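Local coordinates for protein probable aspartate aminotransferase 2 (Methanococcus jannaschii, PDB 2Z61) that transfers the amino group of alanine to 4-(hydroxymethyl)-2-furancarboxaldehyde phosphate, using pyridoxal 5'-phosphate as cofactor, to make the furan precursor of methanofuran, at residues Y79-A85 / C201-E206; F104-S108 / A243-Q248; F142-E148 / E174-F178; P163-G168 / I304-F310; E209-K213 / V234-D238. All blocks are in the same frame, centred on the assembly; numbering follows the deposited sequence.

In the fold
Contacts 1, 2 and 4 are buried, whereas contacts 3 and 5 reach partly to the surface. Contacts 1, 2, 3 and 5 lie against or at the ends of the seven-stranded sheet. Contacts 2 and 5 draw on consecutive elements, strand 232-235 and helix 238-251, and touch through Ile244 and Val234. Contact 5 also meets contact 1, where Leu211 packs on Ile205. Contact 3 pairs two helices over another part of the sheet and touches contact 1 through Tyr176 and Ala204. Contacts 1, 2 and 3 are joined by side-chain packing, contact 5 adds an asparagine hydrogen bond, and contact 4, beside the cofactor, combines ring packing with backbone and water-mediated bonds.

Contact 1 of 5, residues Y79-A85 / C201-E206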
# COMPACT_ATOMS: atom_id res chain seq x y z
N TYR A 79 18.75 1.29 16.15
CA TYR A 79 18.15 1.83 17.36
C TYR A 79 18.97 1.56 18.61
O TYR A 79 18.95 2.35 19.55
CB TYR A 79 16.73 1.30 17.54
CG TYR A 79 15.72 2.07 16.71
CD1 TYR A 79 15.71 1.96 15.31
CD2 TYR A 79 14.84 2.97 17.30
CE1 TYR A 79 14.85 2.74 14.53
CE2 TYR A 79 13.98 3.75 16.54
CZ TYR A 79 13.99 3.63 15.15
OH TYR A 79 13.15 4.39 14.39
N LYS A 80 19.69 0.44 18.62
CA LYS A 80 20.53 0.11 19.77
C LYS A 80 21.77 1.00 19.78
O LYS A 80 22.40 1.18 20.82
CB LYS A 80 20.93 -1.37 19.73
CG LYS A 80 19.75 -2.34 19.74
CD LYS A 80 20.18 -3.76 20.11
CE LYS A 80 21.28 -4.31 19.20
NZ LYS A 80 20.81 -4.57 17.81
N ASP A 81 22.12 1.56 18.63
CA ASP A 81 23.29 2.42 18.53
C ASP A 81 22.96 3.90 18.68
O ASP A 81 23.62 4.62 19.44
CB ASP A 81 24.01 2.21 17.20
CG ASP A 81 24.43 0.77 16.98
OD1 ASP A 81 24.93 0.13 17.93
OD2 ASP A 81 24.26 0.27 15.84
N LYS A 82 21.95 4.38 17.97
CA LYS A 82 21.57 5.79 18.05
C LYS A 82 20.94 6.09 19.40
O LYS A 82 21.10 7.18 19.94
CB LYS A 82 20.61 6.15 16.92
CG LYS A 82 20.33 7.64 16.80
CD LYS A 82 19.38 7.96 15.66
CE LYS A 82 19.14 9.47 15.55
NZ LYS A 82 18.16 9.81 14.48
N TYR A 83 20.24 5.11 19.95
CA TYR A 83 19.60 5.24 21.25
C TYR A 83 20.01 3.99 22.03
O TYR A 83 20.41 2.99 21.43
CB TYR A 83 18.08 5.30 21.12
CG TYR A 83 17.59 6.24 20.05
CD1 TYR A 83 17.46 5.82 18.72
CD2 TYR A 83 17.27 7.57 20.35
CE1 TYR A 83 17.03 6.69 17.73
CE2 TYR A 83 16.84 8.45 19.36
CZ TYR A 83 16.72 8.00 18.05
OH TYR A 83 16.29 8.86 17.07
N LYS A 84 19.91 4.03 23.35
CA LYS A 84 20.29 2.85 24.13
C LYS A 84 19.12 1.90 24.27
O LYS A 84 19.00 1.20 25.28
CB LYS A 84 20.82 3.27 25.50
CG LYS A 84 22.24 3.82 25.47
CD LYS A 84 22.77 4.07 26.88
CE LYS A 84 24.21 4.57 26.84
NZ LYS A 84 24.73 4.91 28.20
N ALA A 85 18.27 1.86 23.26
CA ALA A 85 17.10 0.99 23.28
C ALA A 85 17.32 -0.26 22.46
O ALA A 85 17.68 -0.19 21.28
CB ALA A 85 15.88 1.75 22.76
N CYS A 201 18.28 14.36 18.28
CA CYS A 201 17.15 13.63 17.72
C CYS A 201 16.40 12.96 18.87
O CYS A 201 16.96 12.14 19.59
CB CYS A 201 17.62 12.57 16.72
SG CYS A 201 18.32 13.21 15.18
N TYR A 202 15.13 13.33 19.04
CA TYR A 202 14.30 12.78 20.11
C TYR A 202 13.31 11.73 19.60
O TYR A 202 12.41 12.05 18.83
CB TYR A 202 13.52 13.92 20.78
CG TYR A 202 13.88 14.17 22.23
CD1 TYR A 202 13.41 15.30 22.89
CD2 TYR A 202 14.68 13.27 22.94
CE1 TYR A 202 13.73 15.53 24.23
CE2 TYR A 202 15.00 13.49 24.27
CZ TYR A 202 14.52 14.63 24.91
OH TYR A 202 14.84 14.86 26.23
N SER A 203 13.49 10.49 20.05
CA SER A 203 12.62 9.39 19.66
C SER A 203 11.75 8.96 20.84
O SER A 203 12.15 9.09 22.00
CB SER A 203 13.47 8.20 19.18
OG SER A 203 12.68 7.05 18.95
N ALA A 204 10.55 8.45 20.55
CA ALA A 204 9.63 8.02 21.61
C ALA A 204 10.18 6.80 22.32
O ALA A 204 9.84 6.55 23.47
CB ALA A 204 8.26 7.70 21.03
N ILE A 205 11.02 6.03 21.61
CA ILE A 205 11.62 4.82 22.17
C ILE A 205 12.37 5.17 23.46
O ILE A 205 12.57 4.32 24.32
CB ILE A 205 12.62 4.17 21.15
CG1 ILE A 205 13.03 2.77 21.61
CG2 ILE A 205 13.87 5.01 21.01
CD1 ILE A 205 11.96 1.72 21.45
N GLU A 206 12.76 6.43 23.60
CA GLU A 206 13.47 6.89 24.80
C GLU A 206 12.59 7.01 26.04
O GLU A 206 13.11 7.04 27.16
CB GLU A 206 14.18 8.22 24.50
CG GLU A 206 15.30 8.08 23.48
CD GLU A 206 15.88 9.41 23.02
OE1 GLU A 206 15.11 10.25 22.50
OE2 GLU A 206 17.10 9.61 23.18
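Ala85 and Ile205 mark the nearer end of this contact, their CA atoms 6.8 Å apart, while CA of Lys82 and CA of Cys201 stand 9.0 Å apart at the other. Residues 79-85 are the last turn of a helix and the chain leaving it, with Tyr83 the first to abandon helical angles; residues 201-206 form a loop that closes in a 3-10 turn. Side chains make the join. The Tyr83 ring lies among them, with CE2 3.4 Å from Ser203 CB. Ile205 CG2 and Ser203 OG sit over the rim of one face, and Lys82 CG lies over the rim of the opposite face. At the ring edge Glu206 OE2 lies in plane, 3.5 Å from Tyr83 CD2, its carboxylate turned 77° from the ring. That carboxylate is steadied by its own loop: Ser203 N gives OE1 a 2.9 Å hydrogen bond from above the carboxylate plane. Ile205 CG1 is anti to its own N (chi1 -169°), which drives it hard against Ala85 CB at 3.2 Å, a tight fit. Lys82 stretches out fully, NZ touching Cys201 SG at 3.5 Å and making a weak hydrogen bond to Tyr83 OH. Ser203 OG hydrogen-bonds to Glu190, and Tyr79 OH to Tyr233. The arrangement belongs to the large domain of the aminotransferase fold, fastening the end of helix 69-82 to the loop that leads into strand 214-219 of the large sheet.

Contact 2 of 5, residues F104-S108 / A243-Q248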
# COMPACT_ATOMS: atom_id res chain seq x y z
N PHE A 104 -2.22 1.41 9.28
CA PHE A 104 -2.30 0.11 9.93
C PHE A 104 -2.24 0.25 11.46
O PHE A 104 -2.90 -0.49 12.18
CB PHE A 104 -1.16 -0.80 9.45
CG PHE A 104 -1.31 -1.27 8.03
CD1 PHE A 104 -0.26 -1.94 7.40
CD2 PHE A 104 -2.50 -1.08 7.33
CE1 PHE A 104 -0.39 -2.42 6.09
CE2 PHE A 104 -2.64 -1.55 6.02
CZ PHE A 104 -1.58 -2.22 5.40
N ALA A 105 -1.42 1.20 11.93
CA ALA A 105 -1.27 1.43 13.37
C ALA A 105 -2.61 1.85 13.98
O ALA A 105 -3.07 1.26 14.96
CB ALA A 105 -0.21 2.51 13.62
N LEU A 106 -3.22 2.88 13.39
CA LEU A 106 -4.52 3.37 13.86
C LEU A 106 -5.58 2.27 13.81
O LEU A 106 -6.37 2.11 14.74
CB LEU A 106 -4.97 4.58 13.01
CG LEU A 106 -4.27 5.92 13.27
CD1 LEU A 106 -4.62 6.92 12.17
CD2 LEU A 106 -4.69 6.48 14.63
N SER A 107 -5.59 1.49 12.72
CA SER A 107 -6.57 0.41 12.57
C SER A 107 -6.56 -0.62 13.68
O SER A 107 -7.61 -1.10 14.11
CB SER A 107 -6.36 -0.33 11.24
OG SER A 107 -6.55 0.52 10.12
N SER A 108 -5.36 -0.97 14.15
CA SER A 108 -5.21 -1.99 15.17
C SER A 108 -5.65 -1.62 16.58
O SER A 108 -5.80 -2.51 17.42
CB SER A 108 -3.76 -2.47 15.21
OG SER A 108 -2.88 -1.42 15.61
N ALA A 243 -0.88 -7.83 15.13
CA ALA A 243 -2.12 -7.33 14.56
C ALA A 243 -1.86 -6.63 13.23
O ALA A 243 -2.61 -6.81 12.27
CB ALA A 243 -2.80 -6.38 15.54
N ILE A 244 -0.81 -5.82 13.19
CA ILE A 244 -0.46 -5.09 11.98
C ILE A 244 -0.05 -6.08 10.88
O ILE A 244 -0.27 -5.82 9.71
CB ILE A 244 0.68 -4.07 12.26
CG1 ILE A 244 0.12 -2.93 13.12
CG2 ILE A 244 1.25 -3.52 10.96
CD1 ILE A 244 1.08 -1.80 13.39
N LEU A 245 0.52 -7.21 11.27
CA LEU A 245 0.92 -8.23 10.31
C LEU A 245 -0.29 -8.79 9.56
O LEU A 245 -0.24 -8.98 8.34
CB LEU A 245 1.66 -9.37 11.01
CG LEU A 245 2.18 -10.51 10.12
CD1 LEU A 245 2.98 -9.94 8.95
CD2 LEU A 245 3.05 -11.44 10.95
N LYS A 246 -1.37 -9.06 10.28
CA LYS A 246 -2.59 -9.58 9.68
C LYS A 246 -3.12 -8.59 8.66
O LYS A 246 -3.55 -8.98 7.57
CB LYS A 246 -3.64 -9.84 10.76
CG LYS A 246 -3.20 -10.84 11.81
CD LYS A 246 -4.07 -10.78 13.06
CE LYS A 246 -5.53 -11.00 12.74
NZ LYS A 246 -5.79 -12.39 12.27
N LEU A 247 -3.09 -7.30 9.01
CA LEU A 247 -3.55 -6.27 8.09
C LEU A 247 -2.66 -6.25 6.85
O LEU A 247 -3.14 -6.16 5.72
CB LEU A 247 -3.52 -4.90 8.77
CG LEU A 247 -4.55 -4.65 9.87
CD1 LEU A 247 -4.22 -3.37 10.60
CD2 LEU A 247 -5.95 -4.57 9.26
N GLN A 248 -1.35 -6.33 7.07
CA GLN A 248 -0.37 -6.32 5.99
C GLN A 248 -0.52 -7.53 5.06
O GLN A 248 -0.45 -7.39 3.84
CB GLN A 248 1.05 -6.28 6.55
CG GLN A 248 2.15 -6.50 5.51
CD GLN A 248 2.98 -5.26 5.25
OE1 GLN A 248 2.45 -4.19 4.98
NE2 GLN A 248 4.29 -5.40 5.31
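Gln248 NE2 is gripped by two backbone carbonyls, those of Ile94 and Ser65, while OE1 of the same amide comes to the edge of the Phe104 ring, in its plane and 3.5 Å from CE1. Amide and ring stand 81° apart, and a bend at chi2 of Gln248 lets the amide turn this way. Over one face of Phe104 sits Leu247, its CB 4.3 Å from the ring centroid and 13° off the normal, a CH-pi contact. The Leu247 branch then runs on toward the other helix, CD1 reaching Phe104 O at 3.5 Å and touching Ser107 CB beyond. The short helical segments, whose axes approach to 9.4 Å at 118°, both lean on the central sheet of the large domain: Ala105 rests on strand 214-219, Ile244 on Ile93. Ile244 reaches helix 98-109 with both branches, CG2 3.9 Å from Phe104 CB and CD1 4.0 Å from Ala105 CA. Trimming it to an alanine removes both branches and would probably open a gap between Phe104, Ala105 and Ile93. Further along, Ala243 CB meets Ser108 CB at 4.0 Å. The Ser108 hydroxyl turns back to its own helix and donates to Ala105 O, 2.8 Å from OG. Leu6 of the second subunit packs on Ala243 and Leu247, and Ser3 of that subunit hydrogen-bonds to Ser107 O.

Contact 3 of 5, residues F142-E148 / E174-F178; sequences FTVESLE and EIYEF
Phe178 carries much of this contact, sending its ring from helix 173-182 across to helix 144-150. From CB the ring is thrown outward because CG is anti to the backbone N (chi1 -178°). On one side of the ring CD1 comes within 4.2 Å of Val144 CG1. On the other, CD2 lies against both CB and CD1 of Leu147, and CE2 closes to 3.7 Å from Leu147 CB, the leucine and the phenylalanine lying side by side but pointing opposite ways. Farther out, CE1 touches Glu148 CG, and at the tip CZ is 3.4 Å from that same CG. The glutamate thus offers its methylene to the aromatic ring, with the carboxylate plane turned 75° from the ring. Val144 O lies over one face of Phe178.

Toward the sheet, Ile175 takes over. Its CG1 sits 3.4 Å from Phe142 O, and its CG2 meets Leu147 CD1 at 4.0 Å, one side chain lying nearly perpendicular to the other. At the outer side Val144 CG2 brushes Glu174 OE2. Beneath this layer Phe142 rests on Ile158 and Ile175 on Ile160, both from strand 155-161.

The short helical segments run in roughly the same direction, 28° apart, with axes 10.7 Å from each other. Such a pair is typical of a layered alpha/beta fold: helix 144-150 leads from strand 136-140 to strand 155-161, helix 173-182 from there to strand 185-189, making successive beta-alpha-beta crossovers in the aminotransferase large domain.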
# COMPACT_ATOMS: atom_id res chain seq x y z
N PHE A 142 -0.22 21.61 21.57
CA PHE A 142 0.52 20.60 22.30
C PHE A 142 1.23 21.16 23.53
O PHE A 142 2.46 21.14 23.62
CB PHE A 142 1.48 19.85 21.37
CG PHE A 142 0.87 18.62 20.72
CD1 PHE A 142 -0.51 18.44 20.73
CD2 PHE A 142 1.67 17.65 20.12
CE1 PHE A 142 -1.09 17.31 20.16
CE2 PHE A 142 1.09 16.51 19.54
CZ PHE A 142 -0.29 16.34 19.56
N THR A 143 0.44 21.67 24.47
CA THR A 143 0.94 22.20 25.73
C THR A 143 0.31 21.31 26.79
O THR A 143 -0.75 20.71 26.56
CB THR A 143 0.51 23.67 25.98
OG1 THR A 143 -0.91 23.73 26.13
CG2 THR A 143 0.93 24.56 24.82
N VAL A 144 0.95 21.25 27.95
CA VAL A 144 0.46 20.43 29.05
C VAL A 144 -0.96 20.81 29.47
O VAL A 144 -1.81 19.94 29.67
CB VAL A 144 1.40 20.55 30.27
CG1 VAL A 144 0.86 19.73 31.44
CG2 VAL A 144 2.79 20.08 29.89
N GLU A 145 -1.21 22.11 29.58
CA GLU A 145 -2.53 22.59 29.98
C GLU A 145 -3.64 22.21 29.01
O GLU A 145 -4.68 21.69 29.41
CB GLU A 145 -2.51 24.11 30.16
CG GLU A 145 -3.75 24.65 30.84
CD GLU A 145 -3.63 26.12 31.19
OE1 GLU A 145 -2.61 26.50 31.79
OE2 GLU A 145 -4.57 26.88 30.87
N SER A 146 -3.43 22.49 27.73
CA SER A 146 -4.44 22.17 26.71
C SER A 146 -4.68 20.67 26.56
O SER A 146 -5.80 20.25 26.29
CB SER A 146 -4.04 22.79 25.37
OG SER A 146 -2.68 22.52 25.10
N LEU A 147 -3.63 19.87 26.71
CA LEU A 147 -3.80 18.43 26.60
C LEU A 147 -4.65 17.92 27.76
O LEU A 147 -5.45 17.00 27.60
CB LEU A 147 -2.44 17.72 26.60
CG LEU A 147 -1.59 17.85 25.33
CD1 LEU A 147 -0.29 17.09 25.52
CD2 LEU A 147 -2.35 17.31 24.13
N GLU A 148 -4.49 18.52 28.94
CA GLU A 148 -5.26 18.13 30.11
C GLU A 148 -6.74 18.42 29.87
O GLU A 148 -7.61 17.60 30.15
CB GLU A 148 -4.79 18.88 31.37
CG GLU A 148 -3.34 18.58 31.73
CD GLU A 148 -2.87 19.34 32.96
OE1 GLU A 148 -3.02 20.59 32.98
OE2 GLU A 148 -2.33 18.70 33.88
N GLU A 174 8.40 17.11 27.77
CA GLU A 174 7.22 17.11 28.64
C GLU A 174 5.95 16.56 28.00
O GLU A 174 5.15 15.90 28.67
CB GLU A 174 6.96 18.52 29.17
CG GLU A 174 8.04 19.04 30.09
CD GLU A 174 7.74 20.43 30.62
OE1 GLU A 174 8.55 20.93 31.44
OE2 GLU A 174 6.71 21.01 30.23
N ILE A 175 5.73 16.86 26.73
CA ILE A 175 4.54 16.36 26.05
C ILE A 175 4.56 14.84 26.04
O ILE A 175 3.54 14.20 26.30
CB ILE A 175 4.45 16.87 24.59
CG1 ILE A 175 4.23 18.39 24.57
CG2 ILE A 175 3.29 16.21 23.88
CD1 ILE A 175 5.35 19.20 25.17
N TYR A 176 5.72 14.25 25.75
CA TYR A 176 5.83 12.79 25.75
C TYR A 176 5.56 12.25 27.15
O TYR A 176 4.80 11.30 27.31
CB TYR A 176 7.22 12.34 25.30
CG TYR A 176 7.52 12.57 23.84
CD1 TYR A 176 8.11 13.75 23.41
CD2 TYR A 176 7.17 11.62 22.88
CE1 TYR A 176 8.36 13.98 22.06
CE2 TYR A 176 7.41 11.84 21.53
CZ TYR A 176 8.00 13.02 21.13
OH TYR A 176 8.23 13.27 19.80
N GLU A 177 6.18 12.86 28.15
CA GLU A 177 6.02 12.45 29.54
C GLU A 177 4.57 12.52 29.99
O GLU A 177 4.07 11.61 30.65
CB GLU A 177 6.91 13.33 30.43
CG GLU A 177 8.40 12.98 30.32
CD GLU A 177 9.32 14.14 30.68
OE1 GLU A 177 10.54 13.91 30.82
OE2 GLU A 177 8.83 15.29 30.82
N PHE A 178 3.89 13.60 29.63
CA PHE A 178 2.48 13.73 29.99
C PHE A 178 1.66 12.63 29.33
O PHE A 178 0.83 11.98 29.98
CB PHE A 178 1.93 15.09 29.55
CG PHE A 178 0.50 15.31 29.94
CD1 PHE A 178 0.16 15.64 31.25
CD2 PHE A 178 -0.52 15.14 29.01
CE1 PHE A 178 -1.18 15.78 31.63
CE2 PHE A 178 -1.86 15.28 29.38
CZ PHE A 178 -2.18 15.61 30.69

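Contact 4 of 5, residues P163-G168 / I304-F310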
# COMPACT_ATOMS: atom_id res chain seq x y z
N PRO A 163 10.27 15.74 14.12
CA PRO A 163 9.80 17.11 13.87
C PRO A 163 8.49 17.08 13.07
O PRO A 163 8.23 16.12 12.34
CB PRO A 163 10.96 17.75 13.10
CG PRO A 163 11.66 16.61 12.48
CD PRO A 163 11.61 15.54 13.55
N SER A 164 7.68 18.12 13.22
CA SER A 164 6.38 18.18 12.56
C SER A 164 6.27 18.79 11.18
O SER A 164 7.05 19.63 10.77
CB SER A 164 5.42 19.07 13.35
OG SER A 164 5.83 20.42 13.25
N ASN A 165 5.40 18.28 10.46
CA ASN A 165 4.96 18.88 9.22
C ASN A 165 3.72 19.43 9.56
O ASN A 165 3.07 18.51 9.97
CB ASN A 165 5.03 17.86 8.08
CG ASN A 165 4.06 18.16 6.96
OD1 ASN A 165 3.79 19.31 6.64
ND2 ASN A 165 3.51 17.10 6.37
N PRO A 166 3.30 20.67 9.42
CA PRO A 166 3.91 21.81 8.83
C PRO A 166 4.88 22.66 9.68
O PRO A 166 5.61 23.54 9.04
CB PRO A 166 2.68 22.68 8.55
CG PRO A 166 1.77 22.40 9.68
CD PRO A 166 2.06 20.99 10.11
N LEU A 167 4.98 22.59 10.98
CA LEU A 167 5.82 23.48 11.80
C LEU A 167 7.34 23.42 11.67
O LEU A 167 8.00 24.45 11.76
CB LEU A 167 5.43 23.31 13.27
CG LEU A 167 3.96 23.62 13.57
CD1 LEU A 167 3.60 23.18 14.98
CD2 LEU A 167 3.73 25.11 13.39
N GLY A 168 7.91 22.24 11.48
CA GLY A 168 9.35 22.14 11.38
C GLY A 168 9.99 22.20 12.76
O GLY A 168 11.20 22.35 12.89
N ILE A 304 13.58 23.82 13.64
CA ILE A 304 14.90 23.22 13.52
C ILE A 304 14.94 21.83 12.88
O ILE A 304 15.95 21.13 12.97
CB ILE A 304 15.59 23.12 14.90
CG1 ILE A 304 14.73 22.27 15.84
CG2 ILE A 304 15.81 24.51 15.48
CD1 ILE A 304 15.32 22.07 17.22
N GLY A 305 13.85 21.42 12.23
CA GLY A 305 13.83 20.10 11.62
C GLY A 305 13.01 19.99 10.35
O GLY A 305 12.37 20.95 9.92
N ALA A 306 13.03 18.81 9.74
CA ALA A 306 12.31 18.58 8.50
C ALA A 306 12.81 19.61 7.49
O ALA A 306 14.00 19.92 7.48
CB ALA A 306 10.79 18.73 8.72
N TYR A 307 11.94 20.12 6.64
CA TYR A 307 12.36 21.15 5.69
C TYR A 307 11.23 22.14 5.44
O TYR A 307 10.99 22.58 4.31
CB TYR A 307 12.86 20.51 4.38
CG TYR A 307 12.07 19.32 3.88
CD1 TYR A 307 10.79 19.47 3.33
CD2 TYR A 307 12.62 18.03 3.92
CE1 TYR A 307 10.08 18.36 2.83
CE2 TYR A 307 11.92 16.93 3.44
CZ TYR A 307 10.66 17.10 2.89
OH TYR A 307 9.96 16.00 2.42
N TYR A 308 10.56 22.51 6.52
CA TYR A 308 9.45 23.44 6.47
C TYR A 308 9.60 24.55 7.51
O TYR A 308 10.21 24.36 8.56
CB TYR A 308 8.13 22.72 6.75
CG TYR A 308 7.91 21.44 5.99
CD1 TYR A 308 7.73 21.44 4.60
CD2 TYR A 308 7.84 20.22 6.66
CE1 TYR A 308 7.46 20.26 3.91
CE2 TYR A 308 7.57 19.03 5.98
CZ TYR A 308 7.38 19.06 4.60
OH TYR A 308 7.09 17.89 3.94
N VAL A 309 9.01 25.70 7.20
CA VAL A 309 8.97 26.85 8.10
C VAL A 309 7.51 27.29 7.99
O VAL A 309 6.96 27.37 6.89
CB VAL A 309 9.93 27.97 7.65
CG1 VAL A 309 9.86 29.13 8.62
CG2 VAL A 309 11.37 27.44 7.60
N PHE A 310 6.88 27.54 9.13
CA PHE A 310 5.46 27.90 9.17
C PHE A 310 5.25 29.28 9.82
O PHE A 310 4.75 29.37 10.94
CB PHE A 310 4.72 26.82 9.96
CG PHE A 310 3.25 26.75 9.69
CD1 PHE A 310 2.77 26.45 8.42
CD2 PHE A 310 2.33 26.93 10.72
CE1 PHE A 310 1.41 26.32 8.18
CE2 PHE A 310 0.97 26.80 10.49
CZ PHE A 310 0.50 26.50 9.22
O HOH W 1 7.71 27.39 11.85
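Phe310 and Pro166 form the apolar centre, Pro166 CB riding over one face of the ring 4.1 Å from its centroid and 26° off the normal, a CH-pi contact. Leu167 touches the same ring with CD2, 3.5 Å from Phe310 CD2. At the other end Pro163 lays its ring against Gly305 and Ala306. Between these lies Tyr308, with Asn165 CB 3.5 Å from CE2 and Asn165 OD1 over the rim of one face. In Asn165 CG is anti to the backbone N (chi1 154°), which lays the amide along the Tyr308 ring, tilted 34° from it. Tyr307 CD1 sits over the rim of the opposite face.

Asn165 binds the cofactor: ND2 hydrogen-bonds to O3 of the pyridoxal phosphate on Lys222, and OD1 accepts from Arg347, while the Tyr308 ring backs the amide that makes these bonds. Removing the ring with an alanine in place of Tyr308 is likely to strip that backing from Asn165 and to deprive the Tyr192 hydroxyl of its bond to the tyrosine OH.

Backbone polar groups make the outer edge. Gly168 O accepts from Gly305 N at 2.9 Å, with a weak second bond from Ile304 N. A side chain on Gly168 would run into Tyr308 O. A water bridges the two segments farther along, donating to Leu167 O at 3.0 Å and accepting from Phe310 N at 2.8 Å.

The loop after strand 155-161, with cis bonds before Pro163 and Pro166, thus rests on strand 308-309 and the chain on either side of it; the strand pairs through Val309 with Ile348 of strand 346-349 and has helix 269-295 packed against Val309.

Contact 5 of 5, residues E209-K213 / V234-D238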
# COMPACT_ATOMS: atom_id res chain seq x y z
N GLU A 209 10.87 2.32 26.32
CA GLU A 209 11.79 1.36 25.71
C GLU A 209 11.23 -0.04 25.49
O GLU A 209 11.81 -0.82 24.73
CB GLU A 209 13.07 1.29 26.53
CG GLU A 209 13.80 2.62 26.61
CD GLU A 209 15.05 2.55 27.47
OE1 GLU A 209 14.94 2.12 28.64
OE2 GLU A 209 16.13 2.93 26.97
N ASN A 210 10.11 -0.36 26.13
CA ASN A 210 9.50 -1.67 25.96
C ASN A 210 8.30 -1.59 25.02
O ASN A 210 7.59 -2.57 24.82
CB ASN A 210 9.06 -2.25 27.31
CG ASN A 210 10.23 -2.64 28.18
OD1 ASN A 210 11.10 -3.41 27.76
ND2 ASN A 210 10.26 -2.12 29.40
N LEU A 211 8.09 -0.40 24.46
CA LEU A 211 6.98 -0.18 23.53
C LEU A 211 5.69 -0.77 24.08
O LEU A 211 4.93 -1.42 23.36
CB LEU A 211 7.31 -0.82 22.18
CG LEU A 211 8.67 -0.40 21.61
CD1 LEU A 211 9.11 -1.41 20.56
CD2 LEU A 211 8.56 1.00 21.03
N GLU A 212 5.46 -0.53 25.37
CA GLU A 212 4.27 -1.02 26.05
C GLU A 212 3.03 -0.31 25.54
O GLU A 212 1.98 -0.94 25.36
CB GLU A 212 4.39 -0.78 27.56
CG GLU A 212 5.55 -1.52 28.21
CD GLU A 212 5.69 -1.20 29.69
OE1 GLU A 212 6.62 -1.74 30.33
OE2 GLU A 212 4.87 -0.40 30.22
N LYS A 213 3.15 0.99 25.32
CA LYS A 213 2.01 1.76 24.84
C LYS A 213 2.34 2.71 23.69
O LYS A 213 1.65 3.71 23.48
CB LYS A 213 1.39 2.53 26.01
CG LYS A 213 2.36 3.43 26.75
CD LYS A 213 1.77 3.94 28.06
CE LYS A 213 0.37 4.50 27.87
NZ LYS A 213 -0.25 4.93 29.15
N VAL A 234 7.21 -0.02 10.97
CA VAL A 234 6.52 0.26 12.21
C VAL A 234 7.15 -0.58 13.32
O VAL A 234 7.51 -1.73 13.10
CB VAL A 234 5.02 -0.06 12.09
CG1 VAL A 234 4.30 0.30 13.38
CG2 VAL A 234 4.42 0.72 10.93
N ILE A 235 7.30 0.02 14.50
CA ILE A 235 7.87 -0.70 15.63
C ILE A 235 6.93 -0.59 16.83
O ILE A 235 6.40 0.48 17.12
CB ILE A 235 9.24 -0.11 16.03
CG1 ILE A 235 10.20 -0.19 14.84
CG2 ILE A 235 9.81 -0.90 17.21
CD1 ILE A 235 11.52 0.53 15.06
N SER A 236 6.71 -1.71 17.52
CA SER A 236 5.84 -1.74 18.69
C SER A 236 5.99 -3.08 19.42
O SER A 236 6.89 -3.85 19.11
CB SER A 236 4.39 -1.52 18.26
OG SER A 236 3.52 -1.47 19.38
N ASN A 237 5.12 -3.35 20.39
CA ASN A 237 5.18 -4.61 21.13
C ASN A 237 4.56 -5.75 20.32
O ASN A 237 3.90 -5.52 19.30
CB ASN A 237 4.49 -4.47 22.49
CG ASN A 237 3.00 -4.19 22.37
OD1 ASN A 237 2.24 -5.00 21.84
ND2 ASN A 237 2.58 -3.03 22.87
N ASP A 238 4.77 -6.98 20.79
CA ASP A 238 4.28 -8.18 20.12
C ASP A 238 2.81 -8.18 19.70
O ASP A 238 2.50 -8.46 18.55
CB ASP A 238 4.53 -9.41 21.00
CG ASP A 238 6.00 -9.66 21.24
OD1 ASP A 238 6.76 -9.84 20.27
OD2 ASP A 238 6.40 -9.69 22.43
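Asn237 and Leu211 are brought together by two torsions. In Asn237, chi1 of 64° sets CG between the backbone N and the carbonyl carbon, swinging the amide toward residues 209-213; in Leu211, CG is anti to the carbonyl carbon (chi1 -52°), and the branch reaches the strand.

ND2 of Asn237 donates a hydrogen bond to Leu211 O at 2.9 Å, fairly straight at 153°. The donor lies in the carbonyl plane and the acceptor close to the plane of the amide. The other end of the same amide is also used, since OD1 accepts from Ile240 N as the N-cap of helix 238-251. Held at both ends, the side chain has little freedom to rotate, and it ties the helix start to the loop.

Beside this polar link lies the leucine. Leu211 CD1 presses on Ile235 CG2 at 3.5 Å, a snug fit with the side chains crossing at an angle, and lies 3.6 Å from Ser236 O. Its CB rests 3.8 Å from Asn237 N. The backbones approach to 5.2 Å between CA of Leu211 and CA of Ser236. Asp208 holds the loop by accepting from the backbone N of Glu212 and of Lys213.

Ser236 OG hydrogen-bonds to Thr214 O at the start of strand 214-219. Strand 232-235 runs antiparallel between that strand and 92-95, Ile235 pairing with Leu216 and Val234 with Ile93, before the chain turns into helix 238-251.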